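PDB 1WZN: SAM-dependent methyltransferase from Pyrococcus horikoshii, which probably transfers a methyl group from S-adenosyl-L-methionine to an acceptor that is not identified, and holds the product S-adenosyl-L-homocysteine in this crystal. Local coordinates for residues A[4-9]-A[70-75]; A[10-15]-A[50-55]. One frame throughout, in Å; residues are numbered along the deposited sequence.

Interaction 1: residues A[4-9]-A[70-75]; sequences LYTLLA and DLHEEM. With SAH (S-adenosyl-L-homocysteine), chain F.
The ribose hydroxyl O2' of SAH is held by two residues of segment 70-75, and one of them, His72, also packs on Tyr5 and Thr6 of segment 4-9. O2' donates to Asp70 OD1 at 2.7 Å and accepts from His72 ND1 in a nearly straight bond of 2.8 Å (174°). This is the ribose site of a class I, Rossmann-like methyltransferase, where an acidic residue ends the second strand, here 65-70. The second hydroxyl, O3', donates to Asp70 OD2 at 2.6 Å, so each carboxylate oxygen takes one hydroxyl. Asp70 OD1 also receives His72 N at 2.9 Å, an Asx turn that helps fix the carboxylate.

Segment 4-9 brings Tyr5 onto the ribose beside these hydroxyl contacts. Tyr5 CG lies anti to its carbonyl carbon (chi1 -46°), which lays the ring on the ribose. SAH C3' sits 3.5 Å above the centre of one ring face, and Leu4 CB backs the opposite face near the rim. The Tyr5 hydroxyl reaches on to hydrogen-bond Tyr118 OH. Met75 bends round so that its sulfur meets the Tyr5 ring at the edge, a Met-aromatic contact, while Met75 CE comes 3.6 Å from SAH O3'. With an alanine in place of Tyr5, the ribose face would probably lose its lid and Tyr118 OH its hydroxyl partner.

Farther out, Thr6 CG2 touches His72 CD2 at 3.4 Å and also lies alongside the Glu74 carboxylate, close to OE2. Ala9 CB rests against Glu74 CB and Met75 SD. No hydrogen bond joins the two segments. The buried Tyr5 O finds no polar partner in the model and faces Met75 CG, 3.4 Å away, and Glu74 CB.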
loop_
_atom_site.group_PDB
_atom_site.type_symbol
_atom_site.label_atom_id
_atom_site.label_comp_id
_atom_site.label_asym_id
_atom_site.label_seq_id
_atom_site.Cartn_x
_atom_site.Cartn_y
_atom_site.Cartn_z
ATOM N N LEU A 4 -4.215 -21.973 20.616
ATOM C CA LEU A 4 -4.643 -20.844 21.435
ATOM C C LEU A 4 -5.495 -21.257 22.633
ATOM O O LEU A 4 -5.533 -20.558 23.647
ATOM C CB LEU A 4 -5.429 -19.861 20.565
ATOM C CG LEU A 4 -5.904 -18.542 21.171
ATOM C CD1 LEU A 4 -4.704 -17.701 21.596
ATOM C CD2 LEU A 4 -6.740 -17.792 20.139
ATOM N N TYR A 5 -6.159 -22.406 22.520
ATOM C CA TYR A 5 -7.055 -22.891 23.567
ATOM C C TYR A 5 -6.494 -23.988 24.454
ATOM O O TYR A 5 -7.162 -24.456 25.381
ATOM C CB TYR A 5 -8.349 -23.365 22.911
ATOM C CG TYR A 5 -8.836 -22.369 21.891
ATOM C CD1 TYR A 5 -8.945 -21.021 22.220
ATOM C CD2 TYR A 5 -9.154 -22.758 20.591
ATOM C CE1 TYR A 5 -9.354 -20.085 21.292
ATOM C CE2 TYR A 5 -9.568 -21.823 19.648
ATOM C CZ TYR A 5 -9.662 -20.489 20.008
ATOM O OH TYR A 5 -10.043 -19.539 19.095
ATOM N N THR A 6 -5.266 -24.396 24.169
ATOM C CA THR A 6 -4.610 -25.419 24.965
ATOM C C THR A 6 -3.329 -24.877 25.594
ATOM O O THR A 6 -3.288 -24.486 26.753
ATOM C CB THR A 6 -4.318 -26.629 24.069
ATOM O OG1 THR A 6 -3.626 -26.199 22.890
ATOM C CG2 THR A 6 -5.628 -27.300 23.655
ATOM N N LEU A 7 -2.246 -24.872 24.800
ATOM C CA LEU A 7 -0.981 -24.401 25.349
ATOM C C LEU A 7 -1.018 -22.913 25.739
ATOM O O LEU A 7 -0.314 -22.472 26.637
ATOM C CB LEU A 7 0.139 -24.692 24.345
ATOM C CG LEU A 7 0.385 -26.196 24.176
ATOM C CD1 LEU A 7 0.661 -26.594 22.726
ATOM C CD2 LEU A 7 1.570 -26.711 24.999
ATOM N N LEU A 8 -1.852 -22.117 25.019
ATOM C CA LEU A 8 -1.904 -20.671 25.300
ATOM C C LEU A 8 -3.132 -20.296 26.135
ATOM O O LEU A 8 -3.435 -19.134 26.376
ATOM C CB LEU A 8 -1.939 -19.892 23.972
ATOM C CG LEU A 8 -0.589 -19.878 23.247
ATOM C CD1 LEU A 8 -0.701 -19.312 21.832
ATOM C CD2 LEU A 8 0.462 -19.026 23.967
ATOM N N ALA A 9 -3.892 -21.272 26.622
ATOM C CA ALA A 9 -5.105 -20.971 27.386
ATOM C C ALA A 9 -4.917 -19.970 28.528
ATOM O O ALA A 9 -5.706 -19.042 28.670
ATOM C CB ALA A 9 -5.727 -22.269 27.922
ATOM N N ASP A 70 -17.382 -26.141 26.475
ATOM C CA ASP A 70 -16.216 -25.920 25.634
ATOM C C ASP A 70 -15.487 -27.229 25.383
ATOM O O ASP A 70 -15.481 -28.135 26.219
ATOM C CB ASP A 70 -15.270 -24.873 26.249
ATOM C CG ASP A 70 -14.329 -24.262 25.214
ATOM O OD1 ASP A 70 -13.284 -24.874 24.923
ATOM O OD2 ASP A 70 -14.648 -23.178 24.674
ATOM N N LEU A 71 -14.891 -27.327 24.204
ATOM C CA LEU A 71 -14.160 -28.515 23.810
ATOM C C LEU A 71 -12.880 -28.698 24.620
ATOM O O LEU A 71 -12.464 -29.825 24.887
ATOM C CB LEU A 71 -13.804 -28.427 22.318
ATOM C CG LEU A 71 -13.086 -29.620 21.682
ATOM C CD1 LEU A 71 -13.965 -30.864 21.781
ATOM C CD2 LEU A 71 -12.784 -29.303 20.218
ATOM N N HIS A 72 -12.263 -27.593 25.025
ATOM C CA HIS A 72 -11.005 -27.671 25.747
ATOM C C HIS A 72 -11.028 -27.401 27.246
ATOM O O HIS A 72 -11.393 -26.316 27.700
ATOM C CB HIS A 72 -9.983 -26.751 25.070
ATOM C CG HIS A 72 -9.698 -27.126 23.649
ATOM N ND1 HIS A 72 -10.300 -26.502 22.578
ATOM C CD2 HIS A 72 -8.915 -28.100 23.127
ATOM C CE1 HIS A 72 -9.902 -27.077 21.456
ATOM N NE2 HIS A 72 -9.061 -28.049 21.762
ATOM N N GLU A 73 -10.605 -28.410 27.997
ATOM C CA GLU A 73 -10.541 -28.345 29.450
ATOM C C GLU A 73 -9.593 -27.234 29.897
ATOM O O GLU A 73 -9.787 -26.627 30.952
ATOM C CB GLU A 73 -10.056 -29.692 29.995
ATOM C CG GLU A 73 -10.153 -29.832 31.500
ATOM C CD GLU A 73 -11.565 -29.607 32.003
ATOM O OE1 GLU A 73 -12.504 -30.204 31.437
ATOM O OE2 GLU A 73 -11.731 -28.832 32.964
ATOM N N GLU A 74 -8.563 -26.965 29.097
ATOM C CA GLU A 74 -7.610 -25.916 29.454
ATOM C C GLU A 74 -8.294 -24.548 29.542
ATOM O O GLU A 74 -7.920 -23.705 30.366
ATOM C CB GLU A 74 -6.457 -25.864 28.443
ATOM C CG GLU A 74 -5.615 -27.139 28.396
ATOM C CD GLU A 74 -6.070 -28.110 27.320
ATOM O OE1 GLU A 74 -7.291 -28.187 27.052
ATOM O OE2 GLU A 74 -5.204 -28.806 26.747
ATOM N N MET A 75 -9.289 -24.324 28.687
ATOM C CA MET A 75 -10.026 -23.060 28.707
ATOM C C MET A 75 -10.994 -23.045 29.889
ATOM O O MET A 75 -11.098 -22.045 30.607
ATOM C CB MET A 75 -10.804 -22.866 27.400
ATOM C CG MET A 75 -9.921 -22.714 26.159
ATOM S SD MET A 75 -8.979 -21.168 26.159
ATOM C CE MET A 75 -10.230 -20.022 25.682
HETATM N N SAH F . -16.880 -17.545 23.735
HETATM C CA SAH F . -15.492 -17.209 24.269
HETATM C CB SAH F . -14.329 -17.845 23.557
HETATM C CG SAH F . -14.053 -17.568 22.088
HETATM S SD SAH F . -12.604 -18.624 21.635
HETATM C C SAH F . -15.387 -15.618 24.254
HETATM O O SAH F . -16.348 -14.936 23.850
HETATM O OXT SAH F . -14.274 -15.125 24.693
HETATM C "C5'" SAH F . -13.294 -19.926 20.688
HETATM C "C4'" SAH F . -13.674 -21.182 21.615
HETATM O "O4'" SAH F . -14.177 -22.130 20.668
HETATM C "C3'" SAH F . -12.516 -21.891 22.279
HETATM O "O3'" SAH F . -12.654 -21.853 23.700
HETATM C "C2'" SAH F . -12.574 -23.342 21.647
HETATM O "O2'" SAH F . -12.128 -24.346 22.549
HETATM C "C1'" SAH F . -14.036 -23.459 21.256
HETATM N N9 SAH F . -14.369 -24.372 20.328
HETATM C C8 SAH F . -13.978 -24.566 19.010
HETATM N N7 SAH F . -14.526 -25.573 18.412
HETATM C C5 SAH F . -15.380 -26.142 19.397
HETATM C C6 SAH F . -16.258 -27.276 19.345
HETATM N N6 SAH F . -16.419 -28.045 18.259
HETATM N N1 SAH F . -16.943 -27.531 20.515
HETATM C C2 SAH F . -16.806 -26.774 21.642
HETATM N N3 SAH F . -15.974 -25.677 21.728
HETATM C C4 SAH F . -15.296 -25.423 20.575
#

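Interaction 2: residues A[10-15]-A[50-55]. With SAH (S-adenosyl-L-homocysteine), chain F.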
loop_
_atom_site.group_PDB
_atom_site.type_symbol
_atom_site.label_atom_id
_atom_site.label_comp_id
_atom_site.label_asym_id
_atom_site.label_seq_id
_atom_site.Cartn_x
_atom_site.Cartn_y
_atom_site.Cartn_z
ATOM N N GLU A 10 -3.884 -20.158 29.343
ATOM C CA GLU A 10 -3.640 -19.252 30.463
ATOM C C GLU A 10 -3.285 -17.826 30.019
ATOM O O GLU A 10 -3.240 -16.912 30.845
ATOM C CB GLU A 10 -2.521 -19.795 31.367
ATOM C CG GLU A 10 -2.838 -21.092 32.110
ATOM C CD GLU A 10 -4.027 -20.975 33.055
ATOM O OE1 GLU A 10 -4.343 -19.850 33.501
ATOM O OE2 GLU A 10 -4.640 -22.017 33.361
ATOM N N TYR A 11 -3.041 -17.632 28.724
ATOM C CA TYR A 11 -2.703 -16.312 28.197
ATOM C C TYR A 11 -3.851 -15.715 27.390
ATOM O O TYR A 11 -3.779 -14.568 26.951
ATOM C CB TYR A 11 -1.458 -16.392 27.301
ATOM C CG TYR A 11 -0.204 -16.822 28.027
ATOM C CD1 TYR A 11 0.517 -15.923 28.814
ATOM C CD2 TYR A 11 0.241 -18.141 27.954
ATOM C CE1 TYR A 11 1.655 -16.332 29.515
ATOM C CE2 TYR A 11 1.377 -18.558 28.650
ATOM C CZ TYR A 11 2.075 -17.649 29.427
ATOM O OH TYR A 11 3.190 -18.068 30.113
ATOM N N TYR A 12 -4.913 -16.490 27.195
ATOM C CA TYR A 12 -6.058 -16.017 26.419
ATOM C C TYR A 12 -6.631 -14.676 26.901
ATOM O O TYR A 12 -6.855 -13.765 26.102
ATOM C CB TYR A 12 -7.174 -17.075 26.426
ATOM C CG TYR A 12 -8.298 -16.770 25.453
ATOM C CD1 TYR A 12 -8.204 -17.140 24.105
ATOM C CD2 TYR A 12 -9.435 -16.087 25.869
ATOM C CE1 TYR A 12 -9.220 -16.831 23.204
ATOM C CE2 TYR A 12 -10.456 -15.772 24.974
ATOM C CZ TYR A 12 -10.339 -16.147 23.643
ATOM O OH TYR A 12 -11.334 -15.815 22.758
ATOM N N ASP A 13 -6.881 -14.552 28.201
ATOM C CA ASP A 13 -7.441 -13.317 28.737
ATOM C C ASP A 13 -6.473 -12.138 28.590
ATOM O O ASP A 13 -6.899 -10.987 28.503
ATOM C CB ASP A 13 -7.844 -13.499 30.210
ATOM C CG ASP A 13 -9.092 -14.363 30.369
ATOM O OD1 ASP A 13 -9.633 -14.813 29.336
ATOM O OD2 ASP A 13 -9.534 -14.589 31.518
ATOM N N THR A 14 -5.181 -12.434 28.559
ATOM C CA THR A 14 -4.161 -11.393 28.406
ATOM C C THR A 14 -4.190 -10.915 26.961
ATOM O O THR A 14 -4.262 -9.714 26.680
ATOM C CB THR A 14 -2.769 -11.946 28.738
ATOM O OG1 THR A 14 -2.706 -12.232 30.141
ATOM C CG2 THR A 14 -1.670 -10.943 28.355
ATOM N N ILE A 15 -4.156 -11.874 26.045
ATOM C CA ILE A 15 -4.192 -11.584 24.619
ATOM C C ILE A 15 -5.465 -10.801 24.288
ATOM O O ILE A 15 -5.439 -9.868 23.482
ATOM C CB ILE A 15 -4.153 -12.903 23.808
ATOM C CG1 ILE A 15 -2.791 -13.578 23.991
ATOM C CG2 ILE A 15 -4.453 -12.635 22.334
ATOM C CD1 ILE A 15 -2.729 -15.008 23.491
ATOM N N CYS A 50 -17.698 -21.623 25.190
ATOM C CA CYS A 50 -17.533 -20.541 26.158
ATOM C C CYS A 50 -16.123 -20.076 26.485
ATOM O O CYS A 50 -15.961 -19.029 27.109
ATOM C CB CYS A 50 -18.236 -20.908 27.472
ATOM S SG CYS A 50 -17.501 -22.322 28.309
ATOM N N GLY A 51 -15.113 -20.844 26.085
ATOM C CA GLY A 51 -13.735 -20.456 26.360
ATOM C C GLY A 51 -13.474 -20.189 27.834
ATOM O O GLY A 51 -13.903 -20.968 28.686
ATOM N N THR A 52 -12.767 -19.100 28.129
ATOM C CA THR A 52 -12.457 -18.709 29.506
ATOM C C THR A 52 -13.665 -18.063 30.185
ATOM O O THR A 52 -13.566 -17.548 31.303
ATOM C CB THR A 52 -11.292 -17.717 29.565
ATOM O OG1 THR A 52 -11.672 -16.503 28.906
ATOM C CG2 THR A 52 -10.046 -18.312 28.897
ATOM N N GLY A 53 -14.799 -18.083 29.494
ATOM C CA GLY A 53 -16.031 -17.549 30.052
ATOM C C GLY A 53 -16.185 -16.051 30.206
ATOM O O GLY A 53 -16.937 -15.598 31.077
ATOM N N ILE A 54 -15.502 -15.280 29.362
ATOM C CA ILE A 54 -15.581 -13.824 29.427
ATOM C C ILE A 54 -17.037 -13.338 29.438
ATOM O O ILE A 54 -17.468 -12.701 30.398
ATOM C CB ILE A 54 -14.759 -13.189 28.272
ATOM C CG1 ILE A 54 -13.267 -13.400 28.558
ATOM C CG2 ILE A 54 -15.062 -11.700 28.149
ATOM C CD1 ILE A 54 -12.338 -13.063 27.410
ATOM N N PRO A 55 -17.820 -13.631 28.381
ATOM C CA PRO A 55 -19.207 -13.153 28.450
ATOM C C PRO A 55 -20.070 -14.023 29.379
ATOM O O PRO A 55 -21.091 -13.571 29.899
ATOM C CB PRO A 55 -19.666 -13.208 26.990
ATOM C CG PRO A 55 -18.872 -14.360 26.435
ATOM C CD PRO A 55 -17.499 -14.145 27.036
HETATM N N SAH F . -16.880 -17.545 23.735
HETATM C CA SAH F . -15.492 -17.209 24.269
HETATM C CB SAH F . -14.329 -17.845 23.557
HETATM C CG SAH F . -14.053 -17.568 22.088
HETATM S SD SAH F . -12.604 -18.624 21.635
HETATM C C SAH F . -15.387 -15.618 24.254
HETATM O O SAH F . -16.348 -14.936 23.850
HETATM O OXT SAH F . -14.274 -15.125 24.693
HETATM C "C5'" SAH F . -13.294 -19.926 20.688
HETATM C "C4'" SAH F . -13.674 -21.182 21.615
HETATM O "O4'" SAH F . -14.177 -22.130 20.668
HETATM C "C3'" SAH F . -12.516 -21.891 22.279
HETATM O "O3'" SAH F . -12.654 -21.853 23.700
HETATM C "C2'" SAH F . -12.574 -23.342 21.647
HETATM O "O2'" SAH F . -12.128 -24.346 22.549
HETATM C "C1'" SAH F . -14.036 -23.459 21.256
HETATM N N9 SAH F . -14.369 -24.372 20.328
HETATM C C8 SAH F . -13.978 -24.566 19.010
HETATM N N7 SAH F . -14.526 -25.573 18.412
HETATM C C5 SAH F . -15.380 -26.142 19.397
HETATM C C6 SAH F . -16.258 -27.276 19.345
HETATM N N6 SAH F . -16.419 -28.045 18.259
HETATM N N1 SAH F . -16.943 -27.531 20.515
HETATM C C2 SAH F . -16.806 -26.774 21.642
HETATM N N3 SAH F . -15.974 -25.677 21.728
HETATM C C4 SAH F . -15.296 -25.423 20.575
#
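Tyr12 lies obliquely across Thr52, with ring atom CD2 3.8 Å from Thr52 CG2. Thr52 belongs to the glycine-rich loop that follows the first strand, 44-48, of the Rossmann-like fold, the methyltransferase motif that receives the cofactor. Tyr12 CG stands anti to the backbone N (chi1 -170°), and this sends the ring out toward the amino-acid end of SAH. Its OH comes 3.3 Å from SAH SD, the atom that would carry the methyl group in the cofactor. SAH OXT and Ile54 CD1 both lie at the ring edge, and Ile54 CD1 is 4.1 Å from Tyr12 CE2.

One hydrogen bond joins the segments. Thr52 OG1 donates to the syn lone pair of Asp13 OD1, at 2.7 Å. Thr52 OG1 sits between its own backbone N and carbonyl carbon (chi1 64°), which turns it to this carboxylate. The Asp13 and Thr52 side chains run antiparallel and overlap near their ends. Asp13 OD1 also lies in the plane of the Tyr12 ring, at its edge, and has Ile54 CD1 3.8 Å away. Asp13 OD2 forms a salt bridge with Lys82, so both oxygens are engaged and the carboxylate is probably kept from turning.

The loop itself makes a type II' turn from Cys50 to Gly53. Gly51 has a positive phi, 54°, and brings its CA within 3.2 Å of SAH O3'. A beta carbon on this backbone would probably clash with SAH CB. Pro55 CD packs on the carboxylate oxygen SAH O.

The contact joins the short helix 12-15 to the glycine-rich loop and the first turn of helix 54-61. Helix 17-21 packs on Asp13, Ile54 and Pro55, helix 73-85 supplies Met75 and Lys82, and strand 157-163 touches Thr14 and Ile15.

From the N terminus, segments 4-9 and 10-15 follow each other without a break. Each then meets a later part of the chain. Interaction 2 closes the shorter loop, from 10-15 to 50-55, and lies wholly within the longer loop that interaction 1 closes from 4-9 to 70-75. The two do not cross. Together they tie the N-terminal arm to the ends of strands 44-48 and 65-70 and to the helices that follow, 54-61 and 73-85. The later segments also meet each other: Asp70 OD2 probably accepts from Gly51 N at 2.8 Å. SAH touches both contacts, its ribose at interaction 1 and its homocysteine part mainly at interaction 2.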